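Local coordinates for BH1974 protein (Bacillus halodurans, PDB 3ON5) that probably serves as an XdhC-type accessory factor in the maturation of molybdenum-containing xanthine dehydrogenase, rather than as the catalytic enzyme itself, at residues Val44-Ser48 / Cys111-Ile115; Leu156-Ile161 / Glu170-Pro176. All blocks are in the same frame, centred on the assembly; numbering follows the deposited sequence.

The two contacts belong to different antiparallel sheets of one chain, and both segments of contact 1 precede those of contact 2 in sequence. In contact 1, Val44-Ser48 and Cys111-Ile115 pair the ends of two neighbouring strands in the N-terminal five-stranded sheet, next to a second subunit. In contact 2, Leu156-Ile161 and Glu170-Pro176 join an inner strand of the central domain to the loop that leads into helix 176-181. The centres of contact 1 and contact 2 are about 30 Å apart. Between the nearest atoms of contact 1 and contact 2 there remain about 18 Å, so they do not touch. Their centres lie about 22 Å (contact 1) and about 24 Å (contact 2) from the centre of the chain; neither can be assigned to an active site.

Contact 1. Residues Val44-Ser48 / Cys111-Ile115; sequences VEGSS and CNGTI
Glu45 and Thr114 form the hydrogen-bonded pair in an antiparallel ladder between strands 36-46 and 113-121, inside the N-terminal five-stranded sheet. Glu45 N reaches Thr114 O at 2.8 Å, and Thr114 N returns to Glu45 O at 2.7 Å. The Glu45 side chain starts with CB 3.7 Å from Thr114 O. Its CG is anti to the carbonyl carbon (chi1 -68°), and the extended chain carries OE1 to 4.1 Å from Thr114 CG2, while OE2 makes a weak hydrogen bond to His43. A long, polar residue suits this exposed face, where Thr114 offers its methyl and its OG1 makes a weak hydrogen bond to Asp96. On the face of Val44 and Ile115, beta-branched residues pack side by side, CG2 to CG2. Glycines suit the next pair: a CB at Gly46 would run into the carbonyl oxygen of Glu45, and at Gly113 it would collide with Ser47 O. Beyond them Asn112 centres an inverse gamma turn, and its side chain packs on Arg302 of the second subunit. Past the last bridge, Gly46 with Gly113, the loop residue Ser47 gives its N-H to Asn112 O, 3.0 Å from Ser47 N.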
ATOM      1  N   VAL A  44     -25.290 -17.455  18.390  1.00 60.40           N
ATOM      2  CA  VAL A  44     -25.930 -16.532  17.456  1.00 59.90           C
ATOM      3  C   VAL A  44     -27.426 -16.579  17.680  1.00 67.65           C
ATOM      4  O   VAL A  44     -28.020 -17.660  17.725  1.00 69.34           O
ATOM      5  CB  VAL A  44     -25.583 -16.814  15.966  1.00 62.00           C
ATOM      6  CG1 VAL A  44     -26.419 -15.967  15.012  1.00 62.71           C
ATOM      7  CG2 VAL A  44     -24.126 -16.569  15.683  1.00 59.19           C
ATOM      8  N   GLU A  45     -28.024 -15.400  17.812  1.00 65.12           N
ATOM      9  CA  GLU A  45     -29.458 -15.202  17.918  1.00 67.66           C
ATOM     10  C   GLU A  45     -29.861 -14.278  16.772  1.00 73.39           C
ATOM     11  O   GLU A  45     -29.328 -13.178  16.669  1.00 72.16           O
ATOM     12  CB  GLU A  45     -29.838 -14.654  19.301  1.00 70.16           C
ATOM     13  CG  GLU A  45     -29.615 -15.639  20.435  1.00 83.11           C
ATOM     14  CD  GLU A  45     -29.794 -15.128  21.855  1.00109.13           C
ATOM     15  OE1 GLU A  45     -29.607 -13.911  22.092  1.00 96.05           O
ATOM     16  OE2 GLU A  45     -30.072 -15.966  22.747  1.00104.63           O
ATOM     17  N   GLY A  46     -30.698 -14.761  15.862  1.00 72.22           N
ATOM     18  CA  GLY A  46     -31.146 -13.978  14.712  1.00 72.64           C
ATOM     19  C   GLY A  46     -30.240 -14.041  13.507  1.00 76.56           C
ATOM     20  O   GLY A  46     -29.685 -15.102  13.204  1.00 76.11           O
ATOM     21  N   SER A  47     -30.092 -12.896  12.808  1.00 73.63           N
ATOM     22  CA  SER A  47     -29.291 -12.764  11.585  1.00 72.13           C
ATOM     23  C   SER A  47     -27.882 -12.259  11.864  1.00 76.17           C
ATOM     24  O   SER A  47     -27.689 -11.299  12.605  1.00 75.61           O
ATOM     25  CB  SER A  47     -29.966 -11.823  10.595  1.00 76.11           C
ATOM     26  OG  SER A  47     -31.086 -12.433   9.977  1.00 87.98           O
ATOM     27  N   SER A  48     -26.894 -12.900  11.222  1.00 73.32           N
ATOM     28  CA  SER A  48     -25.469 -12.554  11.316  1.00 71.58           C
ATOM     29  C   SER A  48     -24.712 -13.026  10.076  1.00 73.12           C
ATOM     30  O   SER A  48     -25.098 -14.048   9.476  1.00 72.43           O
ATOM     31  CB  SER A  48     -24.842 -13.153  12.570  1.00 75.24           C
ATOM     32  OG  SER A  48     -24.970 -14.564  12.590  1.00 85.02           O
ATOM     33  N   CYS A 111     -27.683  -5.505  10.719  1.00 69.30           N
ATOM     34  CA  CYS A 111     -28.055  -6.932  10.837  1.00 70.54           C
ATOM     35  C   CYS A 111     -28.883  -7.116  12.135  1.00 73.52           C
ATOM     36  O   CYS A 111     -28.477  -6.645  13.200  1.00 72.36           O
ATOM     37  CB  CYS A 111     -26.837  -7.866  10.792  1.00 70.31           C
ATOM     38  SG  CYS A 111     -26.539  -8.677   9.176  1.00 75.24           S
ATOM     39  N   ASN A 112     -30.081  -7.730  12.013  1.00 69.59           N
ATOM     40  CA  ASN A 112     -31.007  -7.962  13.118  1.00 69.16           C
ATOM     41  C   ASN A 112     -30.651  -9.284  13.794  1.00 69.45           C
ATOM     42  O   ASN A 112     -31.296 -10.316  13.582  1.00 69.17           O
ATOM     43  CB  ASN A 112     -32.458  -7.941  12.624  1.00 68.64           C
ATOM     44  CG  ASN A 112     -33.488  -8.061  13.714  1.00 80.19           C
ATOM     45  OD1 ASN A 112     -33.278  -7.706  14.879  1.00 71.75           O
ATOM     46  ND2 ASN A 112     -34.645  -8.537  13.348  1.00 74.98           N
ATOM     47  N   GLY A 113     -29.588  -9.222  14.580  1.00 63.31           N
ATOM     48  CA  GLY A 113     -29.036 -10.353  15.305  1.00 61.64           C
ATOM     49  C   GLY A 113     -28.185  -9.952  16.487  1.00 63.65           C
ATOM     50  O   GLY A 113     -27.780  -8.795  16.611  1.00 62.72           O
ATOM     51  N   THR A 114     -27.934 -10.918  17.369  1.00 59.84           N
ATOM     52  CA  THR A 114     -27.158 -10.776  18.583  1.00 59.09           C
ATOM     53  C   THR A 114     -26.148 -11.916  18.614  1.00 63.47           C
ATOM     54  O   THR A 114     -26.536 -13.091  18.560  1.00 65.20           O
ATOM     55  CB  THR A 114     -28.096 -10.747  19.786  1.00 72.85           C
ATOM     56  OG1 THR A 114     -29.039  -9.678  19.618  1.00 80.01           O
ATOM     57  CG2 THR A 114     -27.352 -10.581  21.095  1.00 69.85           C
ATOM     58  N   ILE A 115     -24.845 -11.573  18.649  1.00 57.84           N
ATOM     59  CA  ILE A 115     -23.798 -12.593  18.664  1.00 56.01           C
ATOM     60  C   ILE A 115     -23.009 -12.525  19.978  1.00 58.84           C
ATOM     61  O   ILE A 115     -22.796 -11.446  20.539  1.00 57.83           O
ATOM     62  CB  ILE A 115     -22.822 -12.546  17.440  1.00 57.46           C
ATOM     63  CG1 ILE A 115     -21.930 -11.276  17.394  1.00 56.52           C
ATOM     64  CG2 ILE A 115     -23.565 -12.811  16.124  1.00 59.30           C
ATOM     65  CD1 ILE A 115     -20.841 -11.280  16.298  1.00 61.21           C
TER

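Contact 2. Residues Leu156-Ile161 / Glu170-Pro176; sequences LEYAFI and EWHSGHP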
ATOM      1  N   LEU A 156     -13.393 -22.505  31.788  1.00 58.44           N
ATOM      2  CA  LEU A 156     -13.007 -23.321  32.927  1.00 60.12           C
ATOM      3  C   LEU A 156     -12.074 -24.437  32.486  1.00 65.73           C
ATOM      4  O   LEU A 156     -11.007 -24.627  33.069  1.00 67.82           O
ATOM      5  CB  LEU A 156     -14.248 -23.911  33.614  1.00 61.82           C
ATOM      6  CG  LEU A 156     -15.221 -22.951  34.273  1.00 66.16           C
ATOM      7  CD1 LEU A 156     -16.506 -23.655  34.629  1.00 67.73           C
ATOM      8  CD2 LEU A 156     -14.611 -22.278  35.490  1.00 67.94           C
ATOM      9  N   GLU A 157     -12.500 -25.198  31.467  1.00 59.85           N
ATOM     10  CA  GLU A 157     -11.776 -26.321  30.882  1.00 58.05           C
ATOM     11  C   GLU A 157     -11.954 -26.405  29.400  1.00 56.66           C
ATOM     12  O   GLU A 157     -12.954 -25.920  28.878  1.00 56.57           O
ATOM     13  CB  GLU A 157     -12.262 -27.636  31.468  1.00 61.89           C
ATOM     14  CG  GLU A 157     -12.010 -27.877  32.925  1.00 77.19           C
ATOM     15  CD  GLU A 157     -12.674 -29.172  33.315  1.00 99.17           C
ATOM     16  OE1 GLU A 157     -12.087 -30.235  33.020  1.00 89.97           O
ATOM     17  OE2 GLU A 157     -13.841 -29.127  33.765  1.00 98.17           O
ATOM     18  N   TYR A 158     -11.035 -27.097  28.723  1.00 49.68           N
ATOM     19  CA  TYR A 158     -11.134 -27.328  27.293  1.00 46.84           C
ATOM     20  C   TYR A 158     -10.341 -28.576  26.953  1.00 51.82           C
ATOM     21  O   TYR A 158      -9.329 -28.862  27.600  1.00 51.72           O
ATOM     22  CB  TYR A 158     -10.698 -26.112  26.458  1.00 44.02           C
ATOM     23  CG  TYR A 158      -9.242 -25.703  26.533  1.00 41.88           C
ATOM     24  CD1 TYR A 158      -8.282 -26.321  25.731  1.00 42.53           C
ATOM     25  CD2 TYR A 158      -8.850 -24.584  27.266  1.00 40.73           C
ATOM     26  CE1 TYR A 158      -6.959 -25.891  25.722  1.00 42.40           C
ATOM     27  CE2 TYR A 158      -7.531 -24.135  27.253  1.00 39.87           C
ATOM     28  CZ  TYR A 158      -6.594 -24.783  26.467  1.00 48.29           C
ATOM     29  OH  TYR A 158      -5.297 -24.350  26.429  1.00 50.40           O
ATOM     30  N   ALA A 159     -10.828 -29.333  25.963  1.00 48.38           N
ATOM     31  CA  ALA A 159     -10.215 -30.578  25.527  1.00 48.02           C
ATOM     32  C   ALA A 159     -10.308 -30.746  24.010  1.00 50.30           C
ATOM     33  O   ALA A 159     -11.191 -30.179  23.348  1.00 48.80           O
ATOM     34  CB  ALA A 159     -10.891 -31.756  26.223  1.00 50.69           C
ATOM     35  N   PHE A 160      -9.385 -31.546  23.477  1.00 45.97           N
ATOM     36  CA  PHE A 160      -9.294 -31.941  22.078  1.00 44.50           C
ATOM     37  C   PHE A 160      -9.356 -33.455  22.049  1.00 51.22           C
ATOM     38  O   PHE A 160      -8.403 -34.108  22.468  1.00 52.03           O
ATOM     39  CB  PHE A 160      -8.026 -31.374  21.429  1.00 43.88           C
ATOM     40  CG  PHE A 160      -7.927 -29.871  21.484  1.00 43.67           C
ATOM     41  CD1 PHE A 160      -8.502 -29.080  20.489  1.00 44.30           C
ATOM     42  CD2 PHE A 160      -7.242 -29.240  22.521  1.00 45.00           C
ATOM     43  CE1 PHE A 160      -8.382 -27.689  20.525  1.00 43.22           C
ATOM     44  CE2 PHE A 160      -7.154 -27.846  22.576  1.00 45.45           C
ATOM     45  CZ  PHE A 160      -7.726 -27.080  21.580  1.00 42.04           C
ATOM     46  N   ILE A 161     -10.514 -34.004  21.648  1.00 49.24           N
ATOM     47  CA  ILE A 161     -10.815 -35.438  21.638  1.00 52.09           C
ATOM     48  C   ILE A 161     -10.504 -36.075  20.259  1.00 57.49           C
ATOM     49  O   ILE A 161     -10.878 -35.534  19.215  1.00 55.60           O
ATOM     50  CB  ILE A 161     -12.324 -35.622  22.011  1.00 56.42           C
ATOM     51  CG1 ILE A 161     -12.666 -34.913  23.357  1.00 56.53           C
ATOM     52  CG2 ILE A 161     -12.741 -37.109  22.015  1.00 58.67           C
ATOM     53  CD1 ILE A 161     -14.118 -34.544  23.560  1.00 60.37           C
ATOM     54  N   GLU A 170      -6.558 -28.753  28.308  1.00 50.87           N
ATOM     55  CA  GLU A 170      -6.583 -28.300  29.702  1.00 52.12           C
ATOM     56  C   GLU A 170      -7.899 -28.763  30.349  1.00 61.47           C
ATOM     57  O   GLU A 170      -8.747 -27.958  30.748  1.00 60.60           O
ATOM     58  CB  GLU A 170      -6.382 -26.769  29.814  1.00 51.34           C
ATOM     59  CG  GLU A 170      -5.036 -26.280  29.305  1.00 52.10           C
ATOM     60  CD  GLU A 170      -3.789 -26.811  29.977  1.00 75.35           C
ATOM     61  OE1 GLU A 170      -3.778 -26.916  31.225  1.00 81.52           O
ATOM     62  OE2 GLU A 170      -2.796 -27.059  29.255  1.00 70.26           O
ATOM     63  N   TRP A 171      -8.057 -30.094  30.421  1.00 63.76           N
ATOM     64  CA  TRP A 171      -9.239 -30.752  30.970  1.00 67.21           C
ATOM     65  C   TRP A 171      -8.849 -31.510  32.226  1.00 79.46           C
ATOM     66  O   TRP A 171      -8.115 -32.502  32.170  1.00 80.91           O
ATOM     67  CB  TRP A 171      -9.875 -31.679  29.927  1.00 65.61           C
ATOM     68  CG  TRP A 171     -11.284 -32.077  30.264  1.00 68.22           C
ATOM     69  CD1 TRP A 171     -11.687 -33.176  30.971  1.00 73.48           C
ATOM     70  CD2 TRP A 171     -12.478 -31.358  29.925  1.00 67.57           C
ATOM     71  NE1 TRP A 171     -13.060 -33.199  31.068  1.00 74.07           N
ATOM     72  CE2 TRP A 171     -13.572 -32.091  30.443  1.00 73.93           C
ATOM     73  CE3 TRP A 171     -12.735 -30.186  29.195  1.00 66.52           C
ATOM     74  CZ2 TRP A 171     -14.904 -31.663  30.291  1.00 73.57           C
ATOM     75  CZ3 TRP A 171     -14.049 -29.761  29.055  1.00 68.21           C
ATOM     76  CH2 TRP A 171     -15.115 -30.495  29.595  1.00 71.24           C
ATOM     77  N   HIS A 172      -9.324 -31.027  33.367  1.00 80.99           N
ATOM     78  CA  HIS A 172      -8.968 -31.626  34.640  1.00 85.23           C
ATOM     79  C   HIS A 172     -10.060 -32.552  35.185  1.00 91.03           C
ATOM     80  O   HIS A 172      -9.708 -33.458  35.938  1.00 91.85           O
ATOM     81  CB  HIS A 172      -8.660 -30.539  35.679  1.00 87.65           C
ATOM     82  CG  HIS A 172      -9.792 -29.595  35.949  1.00 92.24           C
ATOM     83  ND1 HIS A 172     -10.859 -29.951  36.772  1.00 97.10           N
ATOM     84  CD2 HIS A 172      -9.950 -28.309  35.566  1.00 92.77           C
ATOM     85  CE1 HIS A 172     -11.652 -28.891  36.809  1.00 96.20           C
ATOM     86  NE2 HIS A 172     -11.146 -27.875  36.104  1.00 93.89           N
ATOM     87  N   SER A 173     -11.356 -32.304  34.910  1.00 87.83           N
ATOM     88  CA  SER A 173     -12.393 -33.179  35.448  1.00 90.05           C
ATOM     89  C   SER A 173     -12.315 -34.539  34.732  1.00 95.45           C
ATOM     90  O   SER A 173     -11.257 -34.929  34.221  1.00 94.61           O
ATOM     91  CB  SER A 173     -13.783 -32.549  35.339  1.00 93.54           C
ATOM     92  OG  SER A 173     -14.271 -32.489  34.009  1.00101.76           O
ATOM     93  N   GLY A 174     -13.418 -35.249  34.715  1.00 93.97           N
ATOM     94  CA  GLY A 174     -13.496 -36.585  34.145  1.00 94.95           C
ATOM     95  C   GLY A 174     -13.228 -36.765  32.668  1.00 96.06           C
ATOM     96  O   GLY A 174     -12.358 -36.118  32.088  1.00 93.42           O
ATOM     97  N   HIS A 175     -13.944 -37.732  32.089  1.00 93.97           N
ATOM     98  CA  HIS A 175     -13.903 -38.097  30.682  1.00 92.31           C
ATOM     99  C   HIS A 175     -14.648 -37.015  29.934  1.00 89.96           C
ATOM    100  O   HIS A 175     -15.827 -36.809  30.222  1.00 89.99           O
ATOM    101  CB  HIS A 175     -14.517 -39.506  30.471  1.00 96.53           C
ATOM    102  CG  HIS A 175     -14.062 -40.536  31.475  1.00103.25           C
ATOM    103  ND1 HIS A 175     -14.636 -40.619  32.740  1.00107.53           N
ATOM    104  CD2 HIS A 175     -13.104 -41.493  31.368  1.00106.18           C
ATOM    105  CE1 HIS A 175     -14.008 -41.610  33.358  1.00109.29           C
ATOM    106  NE2 HIS A 175     -13.082 -42.171  32.573  1.00108.76           N
ATOM    107  N   PRO A 176     -13.986 -36.203  29.089  1.00 81.55           N
ATOM    108  CA  PRO A 176     -14.711 -35.112  28.411  1.00 78.86           C
ATOM    109  C   PRO A 176     -15.885 -35.630  27.574  1.00 82.03           C
ATOM    110  O   PRO A 176     -16.936 -34.994  27.569  1.00 80.06           O
ATOM    111  CB  PRO A 176     -13.645 -34.468  27.531  1.00 77.84           C
ATOM    112  CG  PRO A 176     -12.574 -35.496  27.403  1.00 83.09           C
ATOM    113  CD  PRO A 176     -12.572 -36.245  28.680  1.00 81.20           C
TER
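The indole of Trp171 lies between a carboxylate oxygen and a proline: Glu157 OE1 sits 3.3 Å above one face and Pro176 CB 3.7 Å above the other, while Tyr158 CA and Gly174 C meet its edge in plane. The imidazole of His172 carries Glu157 CD over one face, the carboxylate stacked on it with the planes 19° apart, and Leu156 O comes near the ring's edge. The ring of Tyr158 receives Glu170 CB over a face in a CH-pi contact, 4.0 Å from the ring centroid. These groups gather where the antiparallel pairing of strands 155-161 and 167-168 runs out into a loop, in the four-stranded sheet of the central domain. Its last rung is the hydrogen-bonded pair Tyr158 and Glu170, with Glu170 N 2.9 Å from Tyr158 O; on the strand's other side, Leu156 and Glu157 form a classic bulge opposite Lys148.

Glu157 suits its buried place because its chain, extended beyond CG, delivers OE1 to the backbone of the loop, where amide N-H groups would probably favour a negative charge. Ser173 N donates to OE1 in a nearly straight bond (171°), from above the carboxylate plane, and His172 N adds a weak one. A small Ala159 makes room for the indole, its CB 3.8 Å from Trp171 CE3. Replacing Trp171 with an alanine would probably open a gap between Glu157 and Pro176 and leave Trp179 without its edge-to-face partner. Glu170, its CB and CG spent on the tyrosine, bends away, and its OE2 hydrogen-bonds to His129 NE2. Pro176, well placed in the first turn of helix 176-181, finishes the contact with CB 4.0 Å from Ile161 CD1.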